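PDB 3ODT: protein DOA1 from Saccharomyces cerevisiae, which probably binds ubiquitin through its WD40 beta-propeller domain and takes part in regulating the turnover of F-box proteins. Local coordinates for residues Y229-K232 / D238-S241; V248-K253 / G278-G283; Y98-H103 / G115-G120; K124-W129 / F158-A163. All coordinates share one frame; numbering follows the deposited sequence.

Interaction 1 of 4, residues Y229-K232 / D238-S241; sequences YCIK and DIVS
Antiparallel pairing of Lys232 with Val240 and of Ile231 with Ser241 joins the first two strands of a WD40 propeller blade into a beta hairpin, close to the centre of the chain. Lys232 and Val240 form a hydrogen-bonded pair: Lys232 N reaches Val240 O at 2.9 Å, and Val240 N returns the bond to Lys232 O at 2.8 Å. The next pair, Ile231 and Ser241, is non-hydrogen-bonded, and its backbones draw in to 4.3 Å between the two CA atoms. Farther back, Tyr229 and Cys230 both face Cys242, a classic beta bulge.

Side chains alternate between the two faces of the hairpin. On one face the CG2 branch of Ile231 lies alongside Ser241, 3.7 Å from its CB, while Ile239 packs more loosely beside them. Ser241 OG is engaged elsewhere, bonded to His224 NE2 and Trp251 NE1, which places the hairpin in the polar network characteristic of a WD40 blade. On the other face Lys232 begins as a packing residue and ends as a charged one: bends at chi2 and chi4 carry NZ away to Val272 O and Asp273 OD1 of the next blade. Val240 has CG1 between its own backbone N and carbonyl carbon (chi1 62°), and this turns the methyl back over the partner strand, 3.6 Å from Lys232 CB and 3.4 Å from Lys232 O.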
loop_
_atom_site.group_PDB
_atom_site.type_symbol
_atom_site.label_atom_id
_atom_site.label_comp_id
_atom_site.label_asym_id
_atom_site.label_seq_id
_atom_site.Cartn_x
_atom_site.Cartn_y
_atom_site.Cartn_z
ATOM N N TYR A 229 9.139 2.807 2.312
ATOM C CA TYR A 229 7.867 2.479 2.949
ATOM C C TYR A 229 6.867 1.751 2.068
ATOM O O TYR A 229 6.028 1.012 2.578
ATOM C CB TYR A 229 7.197 3.756 3.440
ATOM C CG TYR A 229 7.943 4.505 4.522
ATOM C CD1 TYR A 229 8.494 3.841 5.615
ATOM C CD2 TYR A 229 8.109 5.868 4.453
ATOM C CE1 TYR A 229 9.167 4.519 6.606
ATOM C CE2 TYR A 229 8.759 6.567 5.468
ATOM C CZ TYR A 229 9.301 5.877 6.519
ATOM O OH TYR A 229 9.942 6.550 7.503
ATOM N N CYS A 230 6.923 1.966 0.747
ATOM C CA CYS A 230 5.855 1.453 -0.100
ATOM C C CYS A 230 6.428 1.200 -1.471
ATOM O O CYS A 230 7.316 1.943 -1.900
ATOM C CB CYS A 230 4.718 2.487 -0.195
ATOM S SG CYS A 230 3.238 1.862 -1.049
ATOM N N ILE A 231 5.971 0.121 -2.119
ATOM C CA ILE A 231 6.259 -0.186 -3.505
ATOM C C ILE A 231 4.983 -0.684 -4.173
ATOM O O ILE A 231 4.142 -1.323 -3.546
ATOM C CB ILE A 231 7.333 -1.275 -3.661
ATOM C CG1 ILE A 231 7.050 -2.457 -2.741
ATOM C CG2 ILE A 231 8.701 -0.707 -3.379
ATOM C CD1 ILE A 231 8.009 -3.609 -2.851
ATOM N N LYS A 232 4.860 -0.379 -5.459
ATOM C CA LYS A 232 3.764 -0.824 -6.307
ATOM C C LYS A 232 4.298 -1.090 -7.700
ATOM O O LYS A 232 5.309 -0.541 -8.096
ATOM C CB LYS A 232 2.638 0.210 -6.407
ATOM C CG LYS A 232 1.900 0.483 -5.106
ATOM C CD LYS A 232 1.007 -0.676 -4.696
ATOM C CE LYS A 232 0.671 -0.573 -3.216
ATOM N NZ LYS A 232 -0.228 0.592 -2.883
ATOM N N ASP A 238 6.884 -1.513 -14.418
ATOM C CA ASP A 238 7.913 -0.751 -13.708
ATOM C C ASP A 238 7.540 -0.674 -12.231
ATOM O O ASP A 238 6.355 -0.827 -11.856
ATOM C CB ASP A 238 8.014 0.686 -14.210
ATOM C CG ASP A 238 8.675 0.821 -15.571
ATOM O OD1 ASP A 238 9.233 -0.164 -16.097
ATOM O OD2 ASP A 238 8.640 1.966 -16.098
ATOM N N ILE A 239 8.526 -0.418 -11.389
ATOM C CA ILE A 239 8.301 -0.324 -9.961
ATOM C C ILE A 239 8.190 1.154 -9.581
ATOM O O ILE A 239 8.987 1.976 -10.033
ATOM C CB ILE A 239 9.472 -0.944 -9.169
ATOM C CG1 ILE A 239 9.701 -2.401 -9.570
ATOM C CG2 ILE A 239 9.233 -0.779 -7.668
ATOM C CD1 ILE A 239 11.026 -2.957 -9.049
ATOM N N VAL A 240 7.193 1.485 -8.772
ATOM C CA VAL A 240 7.166 2.783 -8.115
ATOM C C VAL A 240 7.375 2.577 -6.614
ATOM O O VAL A 240 6.773 1.690 -6.005
ATOM C CB VAL A 240 5.861 3.553 -8.369
ATOM C CG1 VAL A 240 4.660 2.835 -7.828
ATOM C CG2 VAL A 240 5.960 4.920 -7.748
ATOM N N SER A 241 8.275 3.347 -6.047
ATOM C CA SER A 241 8.579 3.265 -4.630
ATOM C C SER A 241 8.571 4.651 -4.004
ATOM O O SER A 241 8.689 5.662 -4.714
ATOM C CB SER A 241 9.956 2.643 -4.420
ATOM O OG SER A 241 11.013 3.461 -4.942
#

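Interaction 2 of 4, residues V248-K253 / G278-G283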
loop_
_atom_site.group_PDB
_atom_site.type_symbol
_atom_site.label_atom_id
_atom_site.label_comp_id
_atom_site.label_asym_id
_atom_site.label_seq_id
_atom_site.Cartn_x
_atom_site.Cartn_y
_atom_site.Cartn_z
ATOM N N VAL A 248 9.725 9.868 -4.422
ATOM C CA VAL A 248 9.013 8.837 -5.175
ATOM C C VAL A 248 9.951 8.461 -6.307
ATOM O O VAL A 248 10.486 9.345 -6.984
ATOM C CB VAL A 248 7.679 9.363 -5.754
ATOM C CG1 VAL A 248 7.024 8.290 -6.609
ATOM C CG2 VAL A 248 6.752 9.778 -4.610
ATOM N N ARG A 249 10.162 7.174 -6.521
ATOM C CA ARG A 249 11.109 6.742 -7.530
ATOM C C ARG A 249 10.460 5.759 -8.468
ATOM O O ARG A 249 9.627 4.951 -8.050
ATOM C CB ARG A 249 12.367 6.163 -6.905
ATOM C CG ARG A 249 13.084 7.184 -6.067
ATOM C CD ARG A 249 14.362 6.648 -5.475
ATOM N NE ARG A 249 14.973 7.611 -4.552
ATOM C CZ ARG A 249 16.244 7.965 -4.536
ATOM N NH1 ARG A 249 17.095 7.525 -5.449
ATOM N NH2 ARG A 249 16.646 8.818 -3.600
ATOM N N ILE A 250 10.867 5.802 -9.729
ATOM C CA ILE A 250 10.335 4.890 -10.725
ATOM C C ILE A 250 11.503 4.099 -11.278
ATOM O O ILE A 250 12.508 4.698 -11.652
ATOM C CB ILE A 250 9.606 5.651 -11.860
ATOM C CG1 ILE A 250 8.383 6.390 -11.296
ATOM C CG2 ILE A 250 9.122 4.693 -12.944
ATOM C CD1 ILE A 250 8.560 7.857 -11.198
ATOM N N TRP A 251 11.377 2.771 -11.316
ATOM C CA TRP A 251 12.477 1.880 -11.717
ATOM C C TRP A 251 12.053 0.904 -12.830
ATOM O O TRP A 251 10.903 0.451 -12.909
ATOM C CB TRP A 251 12.917 1.002 -10.546
ATOM C CG TRP A 251 13.078 1.657 -9.219
ATOM C CD1 TRP A 251 12.082 2.017 -8.374
ATOM C CD2 TRP A 251 14.309 1.976 -8.551
ATOM N NE1 TRP A 251 12.609 2.543 -7.210
ATOM C CE2 TRP A 251 13.975 2.538 -7.302
ATOM C CE3 TRP A 251 15.658 1.856 -8.896
ATOM C CZ2 TRP A 251 14.943 2.971 -6.385
ATOM C CZ3 TRP A 251 16.625 2.299 -7.986
ATOM C CH2 TRP A 251 16.256 2.838 -6.741
ATOM N N SER A 252 13.009 0.539 -13.673
ATOM C CA SER A 252 12.830 -0.602 -14.532
ATOM C C SER A 252 12.947 -1.878 -13.702
ATOM O O SER A 252 13.988 -2.159 -13.127
ATOM C CB SER A 252 13.898 -0.633 -15.611
ATOM O OG SER A 252 13.904 -1.899 -16.230
ATOM N N LYS A 253 11.871 -2.646 -13.635
ATOM C CA LYS A 253 11.906 -3.909 -12.910
ATOM C C LYS A 253 12.878 -4.850 -13.595
ATOM O O LYS A 253 13.645 -5.540 -12.932
ATOM C CB LYS A 253 10.505 -4.508 -12.849
ATOM C CG LYS A 253 10.431 -5.870 -12.224
ATOM C CD LYS A 253 10.512 -6.924 -13.275
ATOM C CE LYS A 253 9.946 -8.242 -12.786
ATOM N NZ LYS A 253 10.296 -9.301 -13.750
ATOM N N GLY A 278 -1.859 4.519 -15.564
ATOM C CA GLY A 278 -0.467 4.765 -15.273
ATOM C C GLY A 278 -0.184 5.924 -14.318
ATOM O O GLY A 278 0.941 6.082 -13.881
ATOM N N ASP A 279 -1.179 6.742 -14.000
ATOM C CA ASP A 279 -0.936 7.862 -13.110
ATOM C C ASP A 279 -0.587 7.365 -11.716
ATOM O O ASP A 279 -1.052 6.307 -11.285
ATOM C CB ASP A 279 -2.135 8.810 -13.068
ATOM C CG ASP A 279 -2.260 9.655 -14.331
ATOM O OD1 ASP A 279 -1.602 9.363 -15.352
ATOM O OD2 ASP A 279 -3.049 10.641 -14.284
ATOM N N ILE A 280 0.233 8.137 -11.026
ATOM C CA ILE A 280 0.733 7.757 -9.710
ATOM C C ILE A 280 0.105 8.635 -8.632
ATOM O O ILE A 280 0.100 9.858 -8.759
ATOM C CB ILE A 280 2.274 7.844 -9.626
ATOM C CG1 ILE A 280 2.909 6.823 -10.576
ATOM C CG2 ILE A 280 2.712 7.584 -8.210
ATOM C CD1 ILE A 280 4.402 7.007 -10.774
ATOM N N ILE A 281 -0.466 8.000 -7.615
ATOM C CA ILE A 281 -1.054 8.693 -6.464
ATOM C C ILE A 281 -0.056 8.594 -5.318
ATOM O O ILE A 281 0.542 7.537 -5.098
ATOM C CB ILE A 281 -2.357 8.024 -6.003
ATOM C CG1 ILE A 281 -3.275 7.733 -7.189
ATOM C CG2 ILE A 281 -3.034 8.888 -4.964
ATOM C CD1 ILE A 281 -4.339 6.666 -6.927
ATOM N N VAL A 282 0.122 9.708 -4.594
ATOM C CA VAL A 282 1.135 9.826 -3.560
ATOM C C VAL A 282 0.546 10.448 -2.289
ATOM O O VAL A 282 -0.107 11.487 -2.343
ATOM C CB VAL A 282 2.315 10.728 -4.027
ATOM C CG1 VAL A 282 3.421 10.742 -2.989
ATOM C CG2 VAL A 282 2.843 10.271 -5.365
ATOM N N GLY A 283 0.761 9.789 -1.154
ATOM C CA GLY A 283 0.383 10.333 0.137
ATOM C C GLY A 283 1.628 10.650 0.956
ATOM O O GLY A 283 2.501 9.813 1.121
#
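Val248 meets Val282, and Ile250 meets Ile280, where two neighbouring blades of the WD40 propeller pack face against face. Strand 247-251 belongs to one blade and strand 280-284 to the blade that closes the ring, so their backbones stay well apart, with Val248 CA and Val282 CA 8.1 Å from each other. Apolar side chains fill the interval.

Val248 has the most area buried here. Its CG2 methyl points at the fork of Val282, 3.8 Å from CG1 and 4.0 Å from CG2, so one methyl seats against two. The pair meets tip to tip, and Ile269, from the inner strand of the closing blade, touches both valines.

Ile280 supplies the second point of contact. Its extended chain (chi2 169°) drives CD1 across the interface toward Ile250, and Tyr8 lies against both isoleucines. These two also meet tip to tip, though less closely than the valines do. Ile280 CD1 comes to 4.1 Å from Ile250 CG1, with the terminal methyl, Ile250 CD1, only slightly farther from it at 4.3 Å.

Interaction 3 of 4, residues Y98-H103 / G115-G120; sequences YTLIGH and GVVISG
His103 points the NE2 edge of its imidazole straight at Ser119, and the two make the central link of the structural tetrad of a WD40 blade. The hydroxyl oxygen lies in the plane of the ring, with Ser119 OG 2.7 Å from His103 NE2 and an angle of 159° at the hydrogen, a short and fairly straight bond. Ring and hydroxyl are both buried. With chi1 at -82°, His103 CG sits beside its own backbone N, which swings the ring inward from the loop over strand 116-121.

The tetrad is completed beyond these residues: Asp123 OD2 takes the opposite ring nitrogen, His103 ND1, and the indole NE1 of Trp129 bonds to the same Ser119 OG. Held at both nitrogens, the imidazole has its rotation fixed. Were a leucine to stand in its place, Ser119 OG and Asp123 OD2 would probably each lose a hydrogen-bonding partner, and the loop would be held less firmly against strand 116-121. Gly102, just before it, adopts a phi of 159° that a side chain would hardly tolerate, as suits the Gly-His pair of these repeats.

Strand 99-100 edges the preceding blade, so this contact also spans two blades. There Leu100 and Val117 incline toward each other in a looser apolar contact, with Leu100 CD1 4.3 Å from Val117 CG1.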
loop_
_atom_site.group_PDB
_atom_site.type_symbol
_atom_site.label_atom_id
_atom_site.label_comp_id
_atom_site.label_asym_id
_atom_site.label_seq_id
_atom_site.Cartn_x
_atom_site.Cartn_y
_atom_site.Cartn_z
ATOM N N TYR A 98 -19.775 -1.817 7.889
ATOM C CA TYR A 98 -18.978 -2.981 7.576
ATOM C C TYR A 98 -17.771 -2.943 8.482
ATOM O O TYR A 98 -17.107 -1.952 8.545
ATOM C CB TYR A 98 -18.530 -2.972 6.134
ATOM C CG TYR A 98 -17.818 -4.172 5.586
ATOM C CD1 TYR A 98 -18.494 -5.328 5.242
ATOM C CD2 TYR A 98 -16.469 -4.148 5.358
ATOM C CE1 TYR A 98 -17.816 -6.406 4.688
ATOM C CE2 TYR A 98 -15.831 -5.201 4.812
ATOM C CZ TYR A 98 -16.508 -6.335 4.452
ATOM O OH TYR A 98 -15.836 -7.350 3.910
ATOM N N THR A 99 -17.586 -4.028 9.205
ATOM C CA THR A 99 -16.529 -4.116 10.213
ATOM C C THR A 99 -15.932 -5.511 10.234
ATOM O O THR A 99 -16.666 -6.497 10.251
ATOM C CB THR A 99 -17.079 -3.814 11.609
ATOM O OG1 THR A 99 -17.665 -2.512 11.621
ATOM C CG2 THR A 99 -16.005 -3.868 12.642
ATOM N N LEU A 100 -14.598 -5.578 10.196
ATOM C CA LEU A 100 -13.833 -6.815 10.329
ATOM C C LEU A 100 -13.091 -6.718 11.654
ATOM O O LEU A 100 -12.229 -5.861 11.867
ATOM C CB LEU A 100 -12.845 -7.011 9.187
ATOM C CG LEU A 100 -13.461 -7.074 7.788
ATOM C CD1 LEU A 100 -12.336 -7.162 6.767
ATOM C CD2 LEU A 100 -14.432 -8.210 7.600
ATOM N N ILE A 101 -13.474 -7.580 12.575
ATOM C CA ILE A 101 -12.965 -7.516 13.926
ATOM C C ILE A 101 -12.031 -8.698 14.175
ATOM O O ILE A 101 -12.317 -9.810 13.758
ATOM C CB ILE A 101 -14.127 -7.515 14.952
ATOM C CG1 ILE A 101 -13.556 -7.239 16.346
ATOM C CG2 ILE A 101 -14.990 -8.808 14.892
ATOM C CD1 ILE A 101 -14.616 -6.875 17.367
ATOM N N GLY A 102 -10.923 -8.438 14.849
ATOM C CA GLY A 102 -10.020 -9.484 15.278
ATOM C C GLY A 102 -8.597 -9.047 15.576
ATOM O O GLY A 102 -7.918 -9.668 16.375
ATOM N N HIS A 103 -8.101 -8.004 14.919
ATOM C CA HIS A 103 -6.743 -7.552 15.237
ATOM C C HIS A 103 -6.670 -6.951 16.629
ATOM O O HIS A 103 -7.664 -6.412 17.141
ATOM C CB HIS A 103 -6.269 -6.528 14.219
ATOM C CG HIS A 103 -5.740 -7.151 12.980
ATOM N ND1 HIS A 103 -4.629 -7.967 12.993
ATOM C CD2 HIS A 103 -6.131 -7.052 11.685
ATOM C CE1 HIS A 103 -4.383 -8.374 11.757
ATOM N NE2 HIS A 103 -5.274 -7.838 10.950
ATOM N N GLY A 115 -11.847 -11.051 -4.046
ATOM C CA GLY A 115 -12.781 -11.322 -2.961
ATOM C C GLY A 115 -12.141 -11.502 -1.601
ATOM O O GLY A 115 -12.847 -11.687 -0.603
ATOM N N VAL A 116 -10.813 -11.430 -1.554
ATOM C CA VAL A 116 -10.065 -11.656 -0.322
ATOM C C VAL A 116 -9.504 -10.349 0.203
ATOM O O VAL A 116 -8.899 -9.602 -0.539
ATOM C CB VAL A 116 -8.892 -12.654 -0.540
ATOM C CG1 VAL A 116 -8.150 -12.891 0.780
ATOM C CG2 VAL A 116 -9.425 -13.947 -1.105
ATOM N N VAL A 117 -9.724 -10.078 1.484
ATOM C CA VAL A 117 -9.058 -8.966 2.141
ATOM C C VAL A 117 -7.914 -9.553 2.956
ATOM O O VAL A 117 -8.080 -10.551 3.666
ATOM C CB VAL A 117 -10.001 -8.213 3.096
ATOM C CG1 VAL A 117 -9.281 -7.047 3.775
ATOM C CG2 VAL A 117 -11.200 -7.716 2.327
ATOM N N ILE A 118 -6.734 -8.951 2.865
ATOM C CA ILE A 118 -5.646 -9.356 3.735
ATOM C C ILE A 118 -5.064 -8.135 4.421
ATOM O O ILE A 118 -4.798 -7.111 3.781
ATOM C CB ILE A 118 -4.580 -10.226 3.005
ATOM C CG1 ILE A 118 -3.574 -10.805 4.005
ATOM C CG2 ILE A 118 -3.911 -9.471 1.881
ATOM C CD1 ILE A 118 -2.613 -11.815 3.397
ATOM N N SER A 119 -4.896 -8.249 5.742
ATOM C CA SER A 119 -4.481 -7.132 6.579
ATOM C C SER A 119 -3.197 -7.497 7.334
ATOM O O SER A 119 -2.971 -8.666 7.702
ATOM C CB SER A 119 -5.588 -6.770 7.576
ATOM O OG SER A 119 -5.965 -7.922 8.316
ATOM N N GLY A 120 -2.339 -6.489 7.516
ATOM C CA GLY A 120 -1.134 -6.602 8.314
ATOM C C GLY A 120 -1.271 -5.762 9.555
ATOM O O GLY A 120 -1.852 -4.676 9.522
#

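Interaction 4 of 4, residues K124-W129 / F158-A163; sequences KTAKVW and FLTASA
One face of the Phe158 ring receives a methyl of Val128: CG2 stands almost exactly over the middle, 3.7 Å from the ring centroid and only 4° off the normal, a CH-pi contact between adjacent blades of the WD40 propeller. The second methyl, Val128 CG1, lies over the same face but out past the end of the ring, 3.8 Å from Phe158 CZ, and Ile118 touches valine and phenylalanine alike. With an alanine here in place of Phe158, the two methyls of Val128 would probably lose the surface they rest on and a gap would open between the blades.

Farther along, Ala126 CB meets Thr160 CG2 at 3.6 Å. With chi1 at 56°, Thr160 OG1 lies between its backbone N and carbonyl carbon, and CG2 stands anti to that carbon, which turns the methyl to Ala126. OG1 bonds to His141 NE2 on the connecting loop and to Trp170 NE1 of its own sheet.

Strand 125-130 runs between strands 116-121 and 133-139 of one four-stranded sheet, while strand 157-162 lies between 145-150 and 167-171 of the next; Ala148, on the inner strand 145-150, touches both Ala126 and Thr160 and so joins the seam.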
loop_
_atom_site.group_PDB
_atom_site.type_symbol
_atom_site.label_atom_id
_atom_site.label_comp_id
_atom_site.label_asym_id
_atom_site.label_seq_id
_atom_site.Cartn_x
_atom_site.Cartn_y
_atom_site.Cartn_z
ATOM N N LYS A 124 1.421 -8.445 15.220
ATOM C CA LYS A 124 2.376 -9.470 14.731
ATOM C C LYS A 124 1.737 -10.552 13.895
ATOM O O LYS A 124 2.349 -11.522 13.621
ATOM C CB LYS A 124 3.209 -10.086 15.870
ATOM C CG LYS A 124 3.807 -9.056 16.778
ATOM C CD LYS A 124 4.675 -9.736 17.871
ATOM C CE LYS A 124 5.163 -8.671 18.844
ATOM N NZ LYS A 124 5.433 -9.243 20.182
ATOM N N THR A 125 0.500 -10.282 13.487
ATOM C CA THR A 125 -0.206 -11.171 12.584
ATOM C C THR A 125 -0.618 -10.486 11.293
ATOM O O THR A 125 -0.628 -9.256 11.193
ATOM C CB THR A 125 -1.514 -11.732 13.231
ATOM O OG1 THR A 125 -2.540 -10.723 13.204
ATOM C CG2 THR A 125 -1.275 -12.197 14.661
ATOM N N ALA A 126 -0.937 -11.300 10.293
ATOM C CA ALA A 126 -1.747 -10.862 9.162
ATOM C C ALA A 126 -3.014 -11.679 9.269
ATOM O O ALA A 126 -3.006 -12.789 9.846
ATOM C CB ALA A 126 -1.070 -11.121 7.848
ATOM N N LYS A 127 -4.109 -11.148 8.731
ATOM C CA LYS A 127 -5.366 -11.857 8.780
ATOM C C LYS A 127 -5.957 -11.849 7.393
ATOM O O LYS A 127 -5.865 -10.862 6.653
ATOM C CB LYS A 127 -6.317 -11.243 9.810
ATOM C CG LYS A 127 -5.930 -11.629 11.260
ATOM C CD LYS A 127 -6.732 -10.884 12.326
ATOM C CE LYS A 127 -6.472 -11.453 13.724
ATOM N NZ LYS A 127 -5.063 -11.726 14.091
ATOM N N VAL A 128 -6.591 -12.958 7.046
ATOM C CA VAL A 128 -7.211 -13.120 5.742
ATOM C C VAL A 128 -8.710 -13.263 5.949
ATOM O O VAL A 128 -9.184 -14.104 6.755
ATOM C CB VAL A 128 -6.708 -14.391 5.041
ATOM C CG1 VAL A 128 -7.454 -14.615 3.692
ATOM C CG2 VAL A 128 -5.217 -14.319 4.852
ATOM N N TRP A 129 -9.459 -12.418 5.245
ATOM C CA TRP A 129 -10.900 -12.279 5.452
ATOM C C TRP A 129 -11.661 -12.482 4.146
ATOM O O TRP A 129 -11.233 -12.026 3.094
ATOM C CB TRP A 129 -11.242 -10.884 5.973
ATOM C CG TRP A 129 -10.323 -10.289 6.980
ATOM C CD1 TRP A 129 -9.113 -9.719 6.728
ATOM C CD2 TRP A 129 -10.556 -10.125 8.398
ATOM N NE1 TRP A 129 -8.576 -9.238 7.884
ATOM C CE2 TRP A 129 -9.425 -9.482 8.931
ATOM C CE3 TRP A 129 -11.580 -10.493 9.259
ATOM C CZ2 TRP A 129 -9.306 -9.156 10.279
ATOM C CZ3 TRP A 129 -11.459 -10.186 10.617
ATOM C CH2 TRP A 129 -10.322 -9.515 11.104
ATOM N N PHE A 158 -0.294 -16.684 0.666
ATOM C CA PHE A 158 -0.192 -15.315 1.132
ATOM C C PHE A 158 1.262 -15.026 1.437
ATOM O O PHE A 158 2.055 -15.944 1.737
ATOM C CB PHE A 158 -1.045 -15.110 2.386
ATOM C CG PHE A 158 -2.429 -15.699 2.245
ATOM C CD1 PHE A 158 -3.320 -15.138 1.374
ATOM C CD2 PHE A 158 -2.796 -16.851 2.925
ATOM C CE1 PHE A 158 -4.573 -15.680 1.197
ATOM C CE2 PHE A 158 -4.030 -17.408 2.736
ATOM C CZ PHE A 158 -4.930 -16.813 1.879
ATOM N N LEU A 159 1.613 -13.755 1.402
ATOM C CA LEU A 159 2.984 -13.311 1.660
ATOM C C LEU A 159 2.958 -12.162 2.674
ATOM O O LEU A 159 2.156 -11.248 2.553
ATOM C CB LEU A 159 3.622 -12.828 0.365
ATOM C CG LEU A 159 5.145 -12.752 0.331
ATOM C CD1 LEU A 159 5.804 -14.131 0.380
ATOM C CD2 LEU A 159 5.577 -11.999 -0.930
ATOM N N THR A 160 3.812 -12.239 3.685
ATOM C CA THR A 160 3.866 -11.235 4.729
ATOM C C THR A 160 5.296 -10.728 4.906
ATOM O O THR A 160 6.276 -11.470 4.687
ATOM C CB THR A 160 3.364 -11.835 6.073
ATOM O OG1 THR A 160 4.130 -13.003 6.394
ATOM C CG2 THR A 160 1.864 -12.215 5.975
ATOM N N ALA A 161 5.396 -9.487 5.356
ATOM C CA ALA A 161 6.647 -8.790 5.593
ATOM C C ALA A 161 6.640 -8.252 7.005
ATOM O O ALA A 161 5.646 -7.648 7.448
ATOM C CB ALA A 161 6.762 -7.620 4.647
ATOM N N SER A 162 7.760 -8.400 7.699
ATOM C CA SER A 162 7.810 -8.090 9.125
ATOM C C SER A 162 9.034 -7.337 9.614
ATOM O O SER A 162 10.130 -7.399 9.041
ATOM C CB SER A 162 7.619 -9.406 9.902
ATOM O OG SER A 162 7.766 -9.285 11.298
ATOM N N ALA A 163 8.845 -6.638 10.737
ATOM C CA ALA A 163 9.930 -6.031 11.485
ATOM C C ALA A 163 10.899 -7.069 12.030
ATOM O O ALA A 163 11.993 -6.705 12.498
ATOM C CB ALA A 163 9.362 -5.169 12.646
#

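Overall arrangement
The four contacts sample a seven-bladed propeller at two places, in the chain order interaction 3, interaction 4, interaction 1, interaction 2. Interactions 3 and 4, with centres 11 Å apart, share the sheet in which strands 116-121 and 125-130 are neighbours. Interactions 1 and 2, with centres 6 Å apart, share the sheet of strands 239-243 and 247-251. Interactions 2 and 3 lie on opposite sides of the chain's centre, their centres about 27 Å apart. Interaction 1 works within a blade, whereas the others span successive blades; interaction 2 reaches the closing one, where strand 9-14 pairs with strand 289-293. Side chains thus join successive blades, while that pairing of first and last strands closes the ring.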